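Local coordinates for protein putative Type I topoisomerase (Deinococcus radiodurans, PDB 2F4Q) that probably relaxes DNA as a type IB topoisomerase, breaking and rejoining one strand without using ATP, at residues L64-R69 and Q76-P81; E10-R15 and A60-Q65; G164-F169 and A182-T187. One frame throughout, in Å; residues are numbered along the deposited sequence.

Contact 1: residues L64-R69 and Q76-P81; sequences LQAFGR and QYRYHP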
loop_
_atom_site.group_PDB
_atom_site.type_symbol
_atom_site.label_atom_id
_atom_site.label_comp_id
_atom_site.label_asym_id
_atom_site.label_seq_id
_atom_site.Cartn_x
_atom_site.Cartn_y
_atom_site.Cartn_z
ATOM N N LEU A 64 1.031 -13.773 -4.968
ATOM C CA LEU A 64 -0.209 -14.350 -5.458
ATOM C C LEU A 64 0.139 -15.543 -6.343
ATOM O O LEU A 64 0.601 -15.372 -7.475
ATOM C CB LEU A 64 -1.023 -13.303 -6.229
ATOM C CG LEU A 64 -2.419 -13.706 -6.708
ATOM C CD1 LEU A 64 -3.240 -14.247 -5.552
ATOM C CD2 LEU A 64 -3.122 -12.532 -7.382
ATOM N N GLN A 65 -0.077 -16.744 -5.813
ATOM C CA GLN A 65 0.338 -17.979 -6.479
ATOM C C GLN A 65 -0.713 -18.534 -7.429
ATOM O O GLN A 65 -0.380 -19.138 -8.451
ATOM C CB GLN A 65 0.721 -19.040 -5.446
ATOM C CG GLN A 65 2.106 -18.845 -4.860
ATOM C CD GLN A 65 3.211 -19.107 -5.872
ATOM O OE1 GLN A 65 3.258 -20.166 -6.503
ATOM N NE2 GLN A 65 4.105 -18.141 -6.031
ATOM N N ALA A 66 -1.979 -18.335 -7.075
ATOM C CA ALA A 66 -3.094 -18.755 -7.906
ATOM C C ALA A 66 -4.292 -17.836 -7.715
ATOM O O ALA A 66 -4.515 -17.309 -6.623
ATOM C CB ALA A 66 -3.477 -20.196 -7.597
ATOM N N PHE A 67 -5.040 -17.638 -8.795
ATOM C CA PHE A 67 -6.352 -17.004 -8.730
ATOM C C PHE A 67 -7.316 -17.646 -9.726
ATOM O O PHE A 67 -6.897 -18.212 -10.739
ATOM C CB PHE A 67 -6.272 -15.479 -8.918
ATOM C CG PHE A 67 -5.724 -15.043 -10.253
ATOM C CD1 PHE A 67 -6.567 -14.875 -11.347
ATOM C CD2 PHE A 67 -4.367 -14.763 -10.405
ATOM C CE1 PHE A 67 -6.064 -14.458 -12.577
ATOM C CE2 PHE A 67 -3.857 -14.349 -11.634
ATOM C CZ PHE A 67 -4.706 -14.189 -12.715
ATOM N N GLY A 68 -8.605 -17.560 -9.415
ATOM C CA GLY A 68 -9.656 -18.129 -10.247
ATOM C C GLY A 68 -11.015 -17.662 -9.774
ATOM O O GLY A 68 -11.122 -16.924 -8.789
ATOM N N ARG A 69 -12.052 -18.093 -10.485
ATOM C CA ARG A 69 -13.432 -17.737 -10.172
ATOM C C ARG A 69 -14.140 -18.913 -9.513
ATOM O O ARG A 69 -14.021 -20.045 -9.978
ATOM C CB ARG A 69 -14.181 -17.332 -11.449
ATOM C CG ARG A 69 -13.673 -16.049 -12.100
ATOM C CD ARG A 69 -14.213 -14.811 -11.401
ATOM N NE ARG A 69 -13.541 -13.594 -11.844
ATOM C CZ ARG A 69 -13.932 -12.362 -11.535
ATOM N NH1 ARG A 69 -15.004 -12.170 -10.777
ATOM N NH2 ARG A 69 -13.247 -11.316 -11.980
ATOM N N GLN A 76 -11.045 -15.778 -6.244
ATOM C CA GLN A 76 -10.483 -16.495 -5.110
ATOM C C GLN A 76 -8.981 -16.611 -5.293
ATOM O O GLN A 76 -8.494 -16.729 -6.422
ATOM C CB GLN A 76 -11.119 -17.880 -4.967
ATOM C CG GLN A 76 -12.620 -17.865 -4.698
ATOM C CD GLN A 76 -12.988 -17.343 -3.318
ATOM O OE1 GLN A 76 -12.170 -17.341 -2.399
ATOM N NE2 GLN A 76 -14.232 -16.902 -3.168
ATOM N N TYR A 77 -8.254 -16.568 -4.180
ATOM C CA TYR A 77 -6.798 -16.485 -4.215
ATOM C C TYR A 77 -6.128 -17.538 -3.362
ATOM O O TYR A 77 -6.652 -17.947 -2.324
ATOM C CB TYR A 77 -6.331 -15.099 -3.752
ATOM C CG TYR A 77 -7.052 -13.977 -4.447
ATOM C CD1 TYR A 77 -6.649 -13.539 -5.708
ATOM C CD2 TYR A 77 -8.153 -13.363 -3.852
ATOM C CE1 TYR A 77 -7.319 -12.519 -6.359
ATOM C CE2 TYR A 77 -8.830 -12.336 -4.490
ATOM C CZ TYR A 77 -8.406 -11.917 -5.741
ATOM O OH TYR A 77 -9.073 -10.896 -6.369
ATOM N N ARG A 78 -4.970 -17.978 -3.833
ATOM C CA ARG A 78 -4.064 -18.796 -3.052
ATOM C C ARG A 78 -2.740 -18.059 -3.028
ATOM O O ARG A 78 -2.228 -17.641 -4.071
ATOM C CB ARG A 78 -3.899 -20.192 -3.659
ATOM C CG ARG A 78 -5.186 -21.005 -3.722
ATOM C CD ARG A 78 -5.737 -21.310 -2.337
ATOM N NE ARG A 78 -7.101 -21.832 -2.404
ATOM C CZ ARG A 78 -7.825 -22.194 -1.347
ATOM N NH1 ARG A 78 -7.324 -22.098 -0.121
ATOM N NH2 ARG A 78 -9.057 -22.656 -1.515
ATOM N N TYR A 79 -2.203 -17.880 -1.830
ATOM C CA TYR A 79 -0.983 -17.109 -1.661
ATOM C C TYR A 79 0.226 -18.006 -1.433
ATOM O O TYR A 79 0.085 -19.195 -1.111
ATOM C CB TYR A 79 -1.132 -16.117 -0.504
ATOM C CG TYR A 79 -2.287 -15.150 -0.651
ATOM C CD1 TYR A 79 -3.302 -15.107 0.302
ATOM C CD2 TYR A 79 -2.366 -14.279 -1.742
ATOM C CE1 TYR A 79 -4.367 -14.221 0.177
ATOM C CE2 TYR A 79 -3.427 -13.390 -1.875
ATOM C CZ TYR A 79 -4.421 -13.368 -0.912
ATOM O OH TYR A 79 -5.470 -12.488 -1.028
ATOM N N HIS A 80 1.409 -17.423 -1.619
ATOM C CA HIS A 80 2.666 -18.045 -1.226
ATOM C C HIS A 80 2.546 -18.487 0.233
ATOM O O HIS A 80 2.032 -17.732 1.064
ATOM C CB HIS A 80 3.821 -17.046 -1.394
ATOM C CG HIS A 80 5.179 -17.670 -1.314
ATOM N ND1 HIS A 80 5.994 -17.827 -2.415
ATOM C CD2 HIS A 80 5.862 -18.189 -0.266
ATOM C CE1 HIS A 80 7.120 -18.416 -2.048
ATOM N NE2 HIS A 80 7.064 -18.646 -0.748
ATOM N N PRO A 81 2.987 -19.723 0.547
ATOM C CA PRO A 81 2.960 -20.226 1.926
ATOM C C PRO A 81 3.607 -19.298 2.965
ATOM O O PRO A 81 3.202 -19.315 4.125
ATOM C CB PRO A 81 3.717 -21.563 1.842
ATOM C CG PRO A 81 4.339 -21.604 0.480
ATOM C CD PRO A 81 3.502 -20.735 -0.393
#
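R78 O takes hydrogen bonds from two successive amides, Q65 N at 2.9 Å and A66 N at 3.1 Å, the mark of a classic beta bulge in the antiparallel hairpin of strands 64-69 and 75-79. R78 N answers with a nearly straight bond to A66 O (171°), and beyond the bulge G68 and Q76 form a hydrogen-bonded pair. Between these pairs, the CA of F67 makes a CA-H...O contact with Q76 O at 3.2 Å.

Apolar contacts gather on the face of L64, F67, Y77 and Y79. L64 turns CD1 across to Y77 CD1 at 3.5 Å and Y79 CE2 at 3.8 Å, its CG opposite the backbone N (chi1 -175°) and CD1 set by a chi2 of 53°. F67 touches the Y77 ring through CB, while its own ring turns off to meet Y55. A serine in place of Y77 would probably leave L64 CD1 and F67 CB without their shared partner and open a gap beside R227 and E228 of helix 219-230. The A66 and R78 side chains lie on the other face, their CB atoms 4.0 Å apart.

Contact 2: residues E10-R15 and A60-Q65; sequences EEYLRR and AENELQ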
loop_
_atom_site.group_PDB
_atom_site.type_symbol
_atom_site.label_atom_id
_atom_site.label_comp_id
_atom_site.label_asym_id
_atom_site.label_seq_id
_atom_site.Cartn_x
_atom_site.Cartn_y
_atom_site.Cartn_z
ATOM N N GLU A 10 -1.863 -12.212 -18.600
ATOM C CA GLU A 10 -0.968 -12.197 -19.757
ATOM C C GLU A 10 0.402 -12.791 -19.412
ATOM O O GLU A 10 1.273 -12.911 -20.279
ATOM C CB GLU A 10 -0.806 -10.764 -20.276
ATOM C CG GLU A 10 -2.099 -10.125 -20.780
ATOM C CD GLU A 10 -2.085 -8.605 -20.709
ATOM O OE1 GLU A 10 -2.934 -7.978 -21.378
ATOM O OE2 GLU A 10 -1.238 -8.031 -19.986
ATOM N N GLU A 11 0.570 -13.170 -18.147
ATOM C CA GLU A 11 1.841 -13.656 -17.616
ATOM C C GLU A 11 1.715 -15.068 -17.031
ATOM O O GLU A 11 2.612 -15.899 -17.193
ATOM C CB GLU A 11 2.349 -12.680 -16.546
ATOM C CG GLU A 11 3.664 -13.065 -15.873
ATOM C CD GLU A 11 3.857 -12.393 -14.520
ATOM O OE1 GLU A 11 3.079 -11.474 -14.179
ATOM O OE2 GLU A 11 4.791 -12.790 -13.790
ATOM N N TYR A 12 0.594 -15.329 -16.363
ATOM C CA TYR A 12 0.392 -16.557 -15.592
ATOM C C TYR A 12 0.017 -17.772 -16.443
ATOM O O TYR A 12 -0.443 -17.630 -17.579
ATOM C CB TYR A 12 -0.668 -16.322 -14.507
ATOM C CG TYR A 12 -0.132 -15.694 -13.233
ATOM C CD1 TYR A 12 0.803 -14.656 -13.276
ATOM C CD2 TYR A 12 -0.573 -16.129 -11.982
ATOM C CE1 TYR A 12 1.296 -14.081 -12.107
ATOM C CE2 TYR A 12 -0.087 -15.557 -10.808
ATOM C CZ TYR A 12 0.846 -14.538 -10.881
ATOM O OH TYR A 12 1.327 -13.968 -9.725
ATOM N N LEU A 13 0.226 -18.960 -15.877
ATOM C CA LEU A 13 -0.139 -20.222 -16.522
ATOM C C LEU A 13 -1.630 -20.486 -16.351
ATOM O O LEU A 13 -2.169 -20.344 -15.250
ATOM C CB LEU A 13 0.660 -21.387 -15.929
ATOM C CG LEU A 13 2.192 -21.348 -15.954
ATOM C CD1 LEU A 13 2.758 -22.410 -15.024
ATOM C CD2 LEU A 13 2.738 -21.519 -17.366
ATOM N N ARG A 14 -2.289 -20.870 -17.440
ATOM C CA ARG A 14 -3.725 -21.130 -17.421
ATOM C C ARG A 14 -4.011 -22.617 -17.216
ATOM O O ARG A 14 -3.496 -23.463 -17.951
ATOM C CB ARG A 14 -4.378 -20.628 -18.712
ATOM C CG ARG A 14 -5.884 -20.429 -18.614
ATOM C CD ARG A 14 -6.491 -20.114 -19.972
ATOM N NE ARG A 14 -7.940 -19.930 -19.897
ATOM C CZ ARG A 14 -8.753 -19.889 -20.950
ATOM N NH1 ARG A 14 -8.271 -20.021 -22.182
ATOM N NH2 ARG A 14 -10.057 -19.718 -20.773
ATOM N N ARG A 15 -4.827 -22.920 -16.208
ATOM C CA ARG A 15 -5.223 -24.295 -15.907
ATOM C C ARG A 15 -6.269 -24.774 -16.906
ATOM O O ARG A 15 -7.255 -24.079 -17.166
ATOM C CB ARG A 15 -5.759 -24.407 -14.475
ATOM C CG ARG A 15 -5.967 -25.838 -13.988
ATOM C CD ARG A 15 -6.287 -25.888 -12.499
ATOM N NE ARG A 15 -7.690 -25.588 -12.209
ATOM C CZ ARG A 15 -8.239 -25.644 -10.997
ATOM N NH1 ARG A 15 -7.512 -25.985 -9.940
ATOM N NH2 ARG A 15 -9.525 -25.356 -10.840
ATOM N N ALA A 60 7.837 -19.113 -8.657
ATOM C CA ALA A 60 7.635 -19.575 -7.285
ATOM C C ALA A 60 7.653 -18.444 -6.258
ATOM O O ALA A 60 7.139 -18.602 -5.147
ATOM C CB ALA A 60 8.671 -20.641 -6.931
ATOM N N GLU A 61 8.230 -17.305 -6.637
ATOM C CA GLU A 61 8.382 -16.166 -5.725
ATOM C C GLU A 61 7.140 -15.288 -5.563
ATOM O O GLU A 61 6.978 -14.635 -4.529
ATOM C CB GLU A 61 9.590 -15.308 -6.123
ATOM C CG GLU A 61 10.949 -15.966 -5.855
ATOM C CD GLU A 61 11.117 -16.423 -4.409
ATOM O OE1 GLU A 61 10.719 -15.678 -3.484
ATOM O OE2 GLU A 61 11.649 -17.533 -4.202
ATOM N N ASN A 62 6.275 -15.272 -6.579
ATOM C CA ASN A 62 5.062 -14.445 -6.564
ATOM C C ASN A 62 4.215 -14.627 -5.304
ATOM O O ASN A 62 3.973 -15.754 -4.869
ATOM C CB ASN A 62 4.211 -14.716 -7.813
ATOM C CG ASN A 62 4.834 -14.161 -9.089
ATOM O OD1 ASN A 62 5.795 -13.391 -9.050
ATOM N ND2 ASN A 62 4.278 -14.551 -10.231
ATOM N N GLU A 63 3.775 -13.512 -4.723
ATOM C CA GLU A 63 2.943 -13.527 -3.514
ATOM C C GLU A 63 1.572 -14.117 -3.802
ATOM O O GLU A 63 1.013 -14.843 -2.979
ATOM C CB GLU A 63 2.770 -12.112 -2.941
ATOM C CG GLU A 63 4.038 -11.505 -2.365
ATOM C CD GLU A 63 4.981 -10.987 -3.425
ATOM O OE1 GLU A 63 4.493 -10.470 -4.453
ATOM O OE2 GLU A 63 6.211 -11.088 -3.229
ATOM N N LEU A 64 1.031 -13.773 -4.968
ATOM C CA LEU A 64 -0.209 -14.350 -5.458
ATOM C C LEU A 64 0.139 -15.543 -6.343
ATOM O O LEU A 64 0.601 -15.372 -7.475
ATOM C CB LEU A 64 -1.023 -13.303 -6.229
ATOM C CG LEU A 64 -2.419 -13.706 -6.708
ATOM C CD1 LEU A 64 -3.240 -14.247 -5.552
ATOM C CD2 LEU A 64 -3.122 -12.532 -7.382
ATOM N N GLN A 65 -0.077 -16.744 -5.813
ATOM C CA GLN A 65 0.338 -17.979 -6.479
ATOM C C GLN A 65 -0.713 -18.534 -7.429
ATOM O O GLN A 65 -0.380 -19.138 -8.451
ATOM C CB GLN A 65 0.721 -19.040 -5.446
ATOM C CG GLN A 65 2.106 -18.845 -4.860
ATOM C CD GLN A 65 3.211 -19.107 -5.872
ATOM O OE1 GLN A 65 3.258 -20.166 -6.503
ATOM N NE2 GLN A 65 4.105 -18.141 -6.031
#
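The hydroxyl of Y12 donates a 2.7 Å hydrogen bond from OH to L64 O, tying the residue just ahead of strand 13-15 to the start of strand 64-69. In the N-terminal antiparallel sheet these two strands are not neighbours: strand 54-56 runs between them, pairing with both, and the tyrosine reaches past it, touching Y55 and S57 on the way. The bond is well directed. OH sits in the carbonyl plane of L64, with a C=O...O angle of 157°, and L64 O in turn lies at the edge of the phenol ring, near its plane, 3.4 Å from Y12 CE2. The bond thus fixes the position of the hydroxyl, with the carbonyl oxygen close to the ring plane.

N62 approaches Y12 from the opposite direction, with its amide plane only 10° from that of the ring; its CB is 3.5 Å from Y12 OH. E11 comes up alongside its neighbour Y12: an extended chain brings OE1 to the edge of the ring, in its plane, 3.8 Å from Y12 CE1, where the hydrogens of the rim would offer a weakly positive partner.

The turn that presents N62 and L64 is held from within by Q65. Its chain is bent at chi2 (-69°), which folds the amide back over the loop, and the NE2 group binds two backbone oxygens, those of N62 and D59. Farther round the same turn, R97 takes up E61 O and forms a salt bridge with E63. In the inner bond, 2.7 Å from Q65 NE2 to N62 O, the donor meets a lone pair of the carbonyl, and the oxygen lies almost exactly in the plane of the Q65 amide.

Contact 3: residues G164-F169 and A182-T187; sequences GNTVTF and ATSDRT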
loop_
_atom_site.group_PDB
_atom_site.type_symbol
_atom_site.label_atom_id
_atom_site.label_comp_id
_atom_site.label_asym_id
_atom_site.label_seq_id
_atom_site.Cartn_x
_atom_site.Cartn_y
_atom_site.Cartn_z
ATOM N N GLY A 164 -7.231 24.974 -4.670
ATOM C CA GLY A 164 -6.602 24.659 -5.952
ATOM C C GLY A 164 -6.342 23.171 -6.059
ATOM O O GLY A 164 -7.270 22.363 -5.974
ATOM N N ASN A 165 -5.074 22.805 -6.220
ATOM C CA ASN A 165 -4.701 21.402 -6.352
ATOM C C ASN A 165 -4.324 20.740 -5.024
ATOM O O ASN A 165 -3.985 19.555 -4.996
ATOM C CB ASN A 165 -3.563 21.233 -7.364
ATOM C CG ASN A 165 -4.053 21.181 -8.802
ATOM O OD1 ASN A 165 -5.224 20.900 -9.076
ATOM N ND2 ASN A 165 -3.147 21.442 -9.736
ATOM N N THR A 166 -4.394 21.506 -3.936
ATOM C CA THR A 166 -4.031 21.002 -2.607
ATOM C C THR A 166 -5.252 20.535 -1.828
ATOM O O THR A 166 -6.254 21.247 -1.726
ATOM C CB THR A 166 -3.252 22.051 -1.789
ATOM O OG1 THR A 166 -2.097 22.461 -2.529
ATOM C CG2 THR A 166 -2.802 21.464 -0.446
ATOM N N VAL A 167 -5.147 19.319 -1.306
ATOM C CA VAL A 167 -6.194 18.700 -0.510
ATOM C C VAL A 167 -5.626 18.524 0.893
ATOM O O VAL A 167 -4.608 17.846 1.078
ATOM C CB VAL A 167 -6.623 17.334 -1.113
ATOM C CG1 VAL A 167 -7.779 16.752 -0.341
ATOM C CG2 VAL A 167 -7.020 17.496 -2.576
ATOM N N THR A 168 -6.267 19.150 1.877
ATOM C CA THR A 168 -5.773 19.090 3.248
ATOM C C THR A 168 -6.791 18.386 4.125
ATOM O O THR A 168 -7.951 18.809 4.194
ATOM C CB THR A 168 -5.494 20.496 3.815
ATOM O OG1 THR A 168 -4.550 21.166 2.971
ATOM C CG2 THR A 168 -4.910 20.408 5.237
ATOM N N PHE A 169 -6.343 17.325 4.793
ATOM C CA PHE A 169 -7.190 16.559 5.702
ATOM C C PHE A 169 -6.824 16.910 7.137
ATOM O O PHE A 169 -5.641 16.911 7.494
ATOM C CB PHE A 169 -7.020 15.049 5.490
ATOM C CG PHE A 169 -7.396 14.575 4.115
ATOM C CD1 PHE A 169 -8.705 14.174 3.838
ATOM C CD2 PHE A 169 -6.448 14.533 3.094
ATOM C CE1 PHE A 169 -9.064 13.737 2.561
ATOM C CE2 PHE A 169 -6.804 14.100 1.807
ATOM C CZ PHE A 169 -8.101 13.695 1.547
ATOM N N ALA A 182 -1.603 16.775 4.025
ATOM C CA ALA A 182 -1.895 17.551 2.836
ATOM C C ALA A 182 -1.186 16.927 1.645
ATOM O O ALA A 182 -0.024 16.521 1.747
ATOM C CB ALA A 182 -1.481 18.994 3.023
ATOM N N THR A 183 -1.897 16.831 0.527
ATOM C CA THR A 183 -1.298 16.343 -0.709
ATOM C C THR A 183 -1.697 17.245 -1.871
ATOM O O THR A 183 -2.774 17.847 -1.865
ATOM C CB THR A 183 -1.637 14.846 -0.975
ATOM O OG1 THR A 183 -1.078 14.426 -2.231
ATOM C CG2 THR A 183 -3.128 14.618 -0.993
ATOM N N SER A 184 -0.805 17.356 -2.846
ATOM C CA SER A 184 -1.072 18.148 -4.032
ATOM C C SER A 184 -1.137 17.222 -5.237
ATOM O O SER A 184 -0.143 16.599 -5.611
ATOM C CB SER A 184 -0.005 19.229 -4.216
ATOM O OG SER A 184 -0.007 20.130 -3.122
ATOM N N ASP A 185 -2.327 17.112 -5.812
ATOM C CA ASP A 185 -2.554 16.288 -6.992
ATOM C C ASP A 185 -3.821 16.766 -7.677
ATOM O O ASP A 185 -4.894 16.784 -7.070
ATOM C CB ASP A 185 -2.663 14.805 -6.620
ATOM C CG ASP A 185 -2.780 13.902 -7.836
ATOM O OD1 ASP A 185 -3.809 13.207 -7.958
ATOM O OD2 ASP A 185 -1.851 13.890 -8.674
ATOM N N ARG A 186 -3.677 17.153 -8.945
ATOM C CA ARG A 186 -4.777 17.707 -9.737
ATOM C C ARG A 186 -5.993 16.784 -9.794
ATOM O O ARG A 186 -7.125 17.236 -9.593
ATOM C CB ARG A 186 -4.301 18.054 -11.157
ATOM C CG ARG A 186 -5.411 18.506 -12.105
ATOM C CD ARG A 186 -4.921 18.617 -13.543
ATOM N NE ARG A 186 -5.984 18.335 -14.506
ATOM C CZ ARG A 186 -5.901 18.555 -15.819
ATOM N NH1 ARG A 186 -4.801 19.075 -16.353
ATOM N NH2 ARG A 186 -6.929 18.257 -16.607
ATOM N N THR A 187 -5.757 15.502 -10.064
ATOM C CA THR A 187 -6.852 14.541 -10.203
ATOM C C THR A 187 -7.453 14.174 -8.851
ATOM O O THR A 187 -8.647 13.885 -8.754
ATOM C CB THR A 187 -6.438 13.265 -10.983
ATOM O OG1 THR A 187 -5.206 12.749 -10.459
ATOM C CG2 THR A 187 -6.268 13.580 -12.459
HETATM O O HOH W 1 -7.811 19.829 -10.011
#
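Strands 166-169 and 182-184 run antiparallel at 166°, the two arms of a beta hairpin, and V167 and T183 form a hydrogen-bonded pair: V167 N gives an almost perfectly straight bond to T183 O (2.8 Å, 177°), and T183 N returns one to V167 O. Past the last strand pair, D185 N still reaches N165 O at 3.1 Å, just where the chain leaves the sheet for helix 186-196.

The side chains divide between two faces. V167 and T183 point to the face against that helix, where both touch L188 and V167 also meets A189 and M192. T166, T168, A182 and S184 lie on the other. There the hydroxyls of the non-hydrogen-bonded pair T166 and S184 bond to each other, OG1 to OG at 3.2 Å; in both residues the oxygen stands beside its own backbone N, which turns the two toward one another across the strands.

D185 is the N-cap of the helix. Its OD1 accepts from L188 N and from T187 OG1, the latter at 2.9 Å on the syn side but 32° out of the carboxylate plane, and its negative charge probably suits the helix start. N165 lies alongside R186, pointing the same way, and its OD1 comes within 3.3 Å of R186 CA. A water joins the two, donating to N165 OD1 at 3.0 Å and to R186 O at 2.7 Å.

In the fold
Contacts 1 and 2 share L64 and Q65 and work on one sheet of the N-terminal region, their centres about 8 Å apart. Contact 1 zips neighbouring strands through a ladder of backbone bonds interrupted by a bulge and a partly buried apolar face, whereas contact 2, more deeply buried, spans an intervening strand with a single side-chain hydroxyl. They meet directly where H80 N lies 2.9 Å from E63 O, probably a hydrogen bond. Contact 3 belongs to the catalytic core, across the chain's centre, about 36 Å from contact 1 between centres. It too is an antiparallel hairpin, but at the surface: hydroxyls, a helix cap and a water replace the leucine and tyrosine contacts of contact 1.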